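D,D-dipeptidase/D,D-carboxypeptidase (PDB 4MUQ) is a zinc-dependent D,D-peptidase of vancomycin resistance, cleaving D-Ala-D-Ala dipeptide and probably also trimming the terminal D-Ala from peptidoglycan precursors. Local coordinates at residues 174-182 with 205-215. Residues are numbered along the deposited sequence; the frame is centred on the assembly and turned at random.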
loop_
_atom_site.group_PDB
_atom_site.type_symbol
_atom_site.label_atom_id
_atom_site.label_comp_id
_atom_site.label_asym_id
_atom_site.label_seq_id
_atom_site.Cartn_x
_atom_site.Cartn_y
_atom_site.Cartn_z
ATOM N N TYR A 174 -4.226 -3.554 -7.835
ATOM C CA TYR A 174 -4.088 -3.464 -9.281
ATOM C C TYR A 174 -5.259 -2.630 -9.806
ATOM O O TYR A 174 -6.376 -2.754 -9.309
ATOM C CB TYR A 174 -4.144 -4.878 -9.855
ATOM C CG TYR A 174 -3.849 -4.992 -11.327
ATOM C CD1 TYR A 174 -2.535 -5.094 -11.786
ATOM C CD2 TYR A 174 -4.875 -5.020 -12.258
ATOM C CE1 TYR A 174 -2.259 -5.206 -13.134
ATOM C CE2 TYR A 174 -4.606 -5.134 -13.617
ATOM C CZ TYR A 174 -3.296 -5.226 -14.040
ATOM O OH TYR A 174 -3.021 -5.341 -15.386
ATOM N N PRO A 175 -5.031 -1.795 -10.838
ATOM C CA PRO A 175 -3.807 -1.605 -11.629
ATOM C C PRO A 175 -2.934 -0.458 -11.128
ATOM O O PRO A 175 -1.934 -0.128 -11.784
ATOM C CB PRO A 175 -4.364 -1.247 -13.008
ATOM C CG PRO A 175 -5.589 -0.436 -12.678
ATOM C CD PRO A 175 -6.171 -1.058 -11.418
ATOM N N HIS A 176 -3.288 0.143 -9.998
ATOM C CA HIS A 176 -2.525 1.269 -9.478
ATOM C C HIS A 176 -1.048 0.953 -9.348
ATOM O O HIS A 176 -0.207 1.765 -9.720
ATOM C CB HIS A 176 -3.106 1.726 -8.140
ATOM C CG HIS A 176 -4.585 1.911 -8.203
ATOM N ND1 HIS A 176 -5.177 3.004 -8.806
ATOM C CD2 HIS A 176 -5.593 1.097 -7.820
ATOM C CE1 HIS A 176 -6.490 2.864 -8.761
ATOM N NE2 HIS A 176 -6.767 1.713 -8.173
ATOM N N SER A 177 -0.730 -0.233 -8.830
ATOM C CA SER A 177 0.667 -0.626 -8.664
ATOM C C SER A 177 1.413 -0.693 -9.990
ATOM O O SER A 177 2.609 -0.377 -10.061
ATOM C CB SER A 177 0.755 -1.968 -7.935
ATOM O OG SER A 177 0.008 -2.951 -8.611
ATOM N N LYS A 178 0.708 -1.099 -11.040
ATOM C CA LYS A 178 1.305 -1.218 -12.363
ATOM C C LYS A 178 1.524 0.156 -12.978
ATOM O O LYS A 178 2.564 0.409 -13.596
ATOM C CB LYS A 178 0.429 -2.075 -13.277
ATOM C CG LYS A 178 1.093 -2.465 -14.580
ATOM C CD LYS A 178 2.291 -3.361 -14.316
ATOM C CE LYS A 178 2.871 -3.872 -15.629
ATOM N NZ LYS A 178 3.983 -4.834 -15.392
ATOM N N ILE A 179 0.546 1.045 -12.805
ATOM C CA ILE A 179 0.670 2.403 -13.320
ATOM C C ILE A 179 1.844 3.082 -12.613
ATOM O O ILE A 179 2.629 3.776 -13.250
ATOM C CB ILE A 179 -0.627 3.189 -13.097
ATOM C CG1 ILE A 179 -1.767 2.532 -13.865
ATOM C CG2 ILE A 179 -0.471 4.641 -13.534
ATOM C CD1 ILE A 179 -3.134 3.012 -13.442
ATOM N N MET A 180 1.995 2.854 -11.308
ATOM C CA MET A 180 3.130 3.421 -10.585
ATOM C C MET A 180 4.456 2.874 -11.105
ATOM O O MET A 180 5.415 3.627 -11.279
ATOM C CB MET A 180 2.993 3.163 -9.093
ATOM C CG MET A 180 1.833 3.932 -8.476
ATOM S SD MET A 180 1.456 3.424 -6.801
ATOM C CE MET A 180 3.019 3.732 -5.988
ATOM N N GLN A 181 4.487 1.576 -11.393
ATOM C CA GLN A 181 5.689 0.951 -11.924
ATOM C C GLN A 181 6.043 1.534 -13.288
ATOM O O GLN A 181 7.198 1.884 -13.531
ATOM C CB GLN A 181 5.506 -0.562 -12.038
ATOM C CG GLN A 181 6.733 -1.274 -12.628
ATOM C CD GLN A 181 6.437 -2.687 -13.093
ATOM O OE1 GLN A 181 5.501 -2.920 -13.859
ATOM N NE2 GLN A 181 7.239 -3.641 -12.632
ATOM N N GLU A 182 5.049 1.652 -14.169
ATOM C CA GLU A 182 5.271 2.170 -15.517
ATOM C C GLU A 182 5.819 3.595 -15.510
ATOM O O GLU A 182 6.606 3.969 -16.381
ATOM C CB GLU A 182 3.974 2.130 -16.328
ATOM C CG GLU A 182 3.447 0.736 -16.636
ATOM C CD GLU A 182 2.022 0.754 -17.179
ATOM O OE1 GLU A 182 1.421 1.849 -17.242
ATOM O OE2 GLU A 182 1.507 -0.329 -17.538
ATOM N N PHE A 205 -6.677 2.604 -18.234
ATOM C CA PHE A 205 -5.684 1.536 -18.142
ATOM C C PHE A 205 -6.147 0.350 -18.976
ATOM O O PHE A 205 -7.233 -0.195 -18.761
ATOM C CB PHE A 205 -5.458 1.117 -16.677
ATOM C CG PHE A 205 -4.427 0.021 -16.501
ATOM C CD1 PHE A 205 -3.092 0.339 -16.286
ATOM C CD2 PHE A 205 -4.792 -1.317 -16.566
ATOM C CE1 PHE A 205 -2.138 -0.658 -16.132
ATOM C CE2 PHE A 205 -3.847 -2.324 -16.415
ATOM C CZ PHE A 205 -2.516 -1.990 -16.200
ATOM N N GLU A 206 -5.327 -0.046 -19.940
ATOM C CA GLU A 206 -5.681 -1.173 -20.782
ATOM C C GLU A 206 -4.464 -2.000 -21.171
ATOM O O GLU A 206 -3.401 -1.459 -21.484
ATOM C CB GLU A 206 -6.413 -0.694 -22.043
ATOM C CG GLU A 206 -5.579 0.190 -22.955
ATOM C CD GLU A 206 -6.379 0.765 -24.106
ATOM O OE1 GLU A 206 -7.507 0.286 -24.359
ATOM O OE2 GLU A 206 -5.880 1.709 -24.746
ATOM N N GLN A 207 -4.628 -3.316 -21.138
ATOM C CA GLN A 207 -3.668 -4.211 -21.775
ATOM C C GLN A 207 -4.326 -5.474 -22.322
ATOM O O GLN A 207 -5.192 -6.070 -21.674
ATOM C CB GLN A 207 -2.502 -4.566 -20.845
ATOM C CG GLN A 207 -2.892 -5.217 -19.525
ATOM C CD GLN A 207 -1.686 -5.744 -18.755
ATOM O OE1 GLN A 207 -1.754 -6.800 -18.124
ATOM N NE2 GLN A 207 -0.580 -5.006 -18.801
ATOM N N ALA A 208 -3.902 -5.844 -23.531
ATOM C CA ALA A 208 -4.266 -7.101 -24.196
ATOM C C ALA A 208 -5.690 -7.594 -23.964
ATOM O O ALA A 208 -6.636 -6.806 -23.907
ATOM C CB ALA A 208 -3.270 -8.191 -23.837
ATOM N N HIS A 209 -5.839 -8.908 -23.825
ATOM C CA HIS A 209 -7.169 -9.465 -23.628
ATOM C C HIS A 209 -7.592 -9.678 -22.181
ATOM O O HIS A 209 -7.656 -10.795 -21.663
ATOM C CB HIS A 209 -7.448 -10.658 -24.541
ATOM C CG HIS A 209 -8.157 -10.263 -25.797
ATOM N ND1 HIS A 209 -7.509 -9.681 -26.865
ATOM C CD2 HIS A 209 -9.469 -10.299 -26.125
ATOM C CE1 HIS A 209 -8.388 -9.408 -27.812
ATOM N NE2 HIS A 209 -9.585 -9.773 -27.389
ATOM N N ARG A 210 -7.860 -8.538 -21.558
ATOM C CA ARG A 210 -8.554 -8.411 -20.296
ATOM C C ARG A 210 -9.323 -7.117 -20.523
ATOM O O ARG A 210 -9.051 -6.404 -21.491
ATOM C CB ARG A 210 -7.544 -8.259 -19.161
ATOM C CG ARG A 210 -8.138 -8.118 -17.768
ATOM C CD ARG A 210 -7.546 -9.144 -16.808
ATOM N NE ARG A 210 -8.112 -10.478 -17.005
ATOM C CZ ARG A 210 -8.741 -11.177 -16.062
ATOM N NH1 ARG A 210 -8.882 -10.681 -14.838
ATOM N NH2 ARG A 210 -9.222 -12.381 -16.343
ATOM N N ALA A 211 -10.284 -6.806 -19.664
ATOM C CA ALA A 211 -11.090 -5.606 -19.857
ATOM C C ALA A 211 -10.326 -4.314 -19.548
ATOM O O ALA A 211 -9.280 -4.326 -18.892
ATOM C CB ALA A 211 -12.359 -5.687 -19.030
ATOM N N GLU A 212 -10.862 -3.200 -20.036
ATOM C CA GLU A 212 -10.309 -1.889 -19.743
ATOM C C GLU A 212 -10.667 -1.483 -18.326
ATOM O O GLU A 212 -11.712 -1.871 -17.802
ATOM C CB GLU A 212 -10.860 -0.854 -20.723
ATOM C CG GLU A 212 -10.416 -1.068 -22.154
ATOM C CD GLU A 212 -11.237 -0.263 -23.137
ATOM O OE1 GLU A 212 -12.474 -0.204 -22.969
ATOM O OE2 GLU A 212 -10.646 0.307 -24.078
ATOM N N ILE A 213 -9.792 -0.697 -17.710
ATOM C CA ILE A 213 -10.053 -0.158 -16.388
ATOM C C ILE A 213 -9.929 1.356 -16.452
ATOM O O ILE A 213 -8.968 1.880 -17.016
ATOM C CB ILE A 213 -9.051 -0.707 -15.353
ATOM C CG1 ILE A 213 -9.104 -2.240 -15.332
ATOM C CG2 ILE A 213 -9.305 -0.099 -13.974
ATOM C CD1 ILE A 213 -7.972 -2.876 -14.537
ATOM N N GLU A 214 -10.911 2.056 -15.899
ATOM C CA GLU A 214 -10.844 3.508 -15.806
ATOM C C GLU A 214 -10.667 3.933 -14.364
ATOM O O GLU A 214 -11.217 3.309 -13.449
ATOM C CB GLU A 214 -12.100 4.155 -16.382
ATOM C CG GLU A 214 -12.199 4.054 -17.889
ATOM C CD GLU A 214 -13.332 4.885 -18.446
ATOM O OE1 GLU A 214 -14.502 4.514 -18.222
ATOM O OE2 GLU A 214 -13.050 5.911 -19.102
ATOM N N ILE A 215 -9.883 4.986 -14.161
ATOM C CA ILE A 215 -9.589 5.497 -12.827
ATOM C C ILE A 215 -9.772 7.010 -12.828
ATOM O O ILE A 215 -9.371 7.693 -13.780
ATOM C CB ILE A 215 -8.147 5.187 -12.435
ATOM C CG1 ILE A 215 -7.898 3.683 -12.497
ATOM C CG2 ILE A 215 -7.849 5.674 -11.026
ATOM C CD1 ILE A 215 -6.452 3.316 -12.358
#
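F205 is the main bump of the contact, and P175, I179, K178 and Y174 form the hollow that receives it. P175 CB sits over the centre of one face of the F205 ring, 3.5 Å from its centroid and only 7° off the normal, a clear CH-pi contact. The I179 side chain passes F205 in the opposite direction, with I179 CG1 3.5 Å from F205 CD1. K178 CG meets the edge of the ring near CZ, before its chain bends away at chi2 to a salt bridge with D145. Y174 CG lies anti to the backbone N (chi1 -173°), and the ring runs alongside P175, with P175 CB over the rim of one face. Y174 OH comes in at the edge of the F205 ring, 3.3 Å from F205 CE2. The two ring planes stand at 85°.

A second fit lies alongside. P175 CG, on the outer side of the proline ring, meets the ends of two isoleucines, 3.9 Å from both I213 CD1 and I215 CD1. I215 CD1 also fills the notch between I179 CD1, at 3.5 Å, and H176 CE1, at 3.6 Å. The H176 ring is fixed by hydrogen bonds to Y190 and T248, so both its nitrogens are satisfied.

No clear hydrogen bond crosses the contact; shape and apolar packing join the segments. The peptide before P175 is cis, and P175 is the N-cap residue of helix 176-183. F205 and I213 form a hydrogen-bonded antiparallel pair that closes the loop 206-212 of a beta hairpin. That hairpin belongs to the antiparallel sheet of strands 203-205, 213-219, 244-250 and 234-239. Helix 176-183 follows strand 168-171 of the other sheet, which carries the zinc ligand H168. The contact thus joins the C-terminal sheet to the zinc-binding sheet's helix in this Hedgehog/DD-peptidase-fold protein.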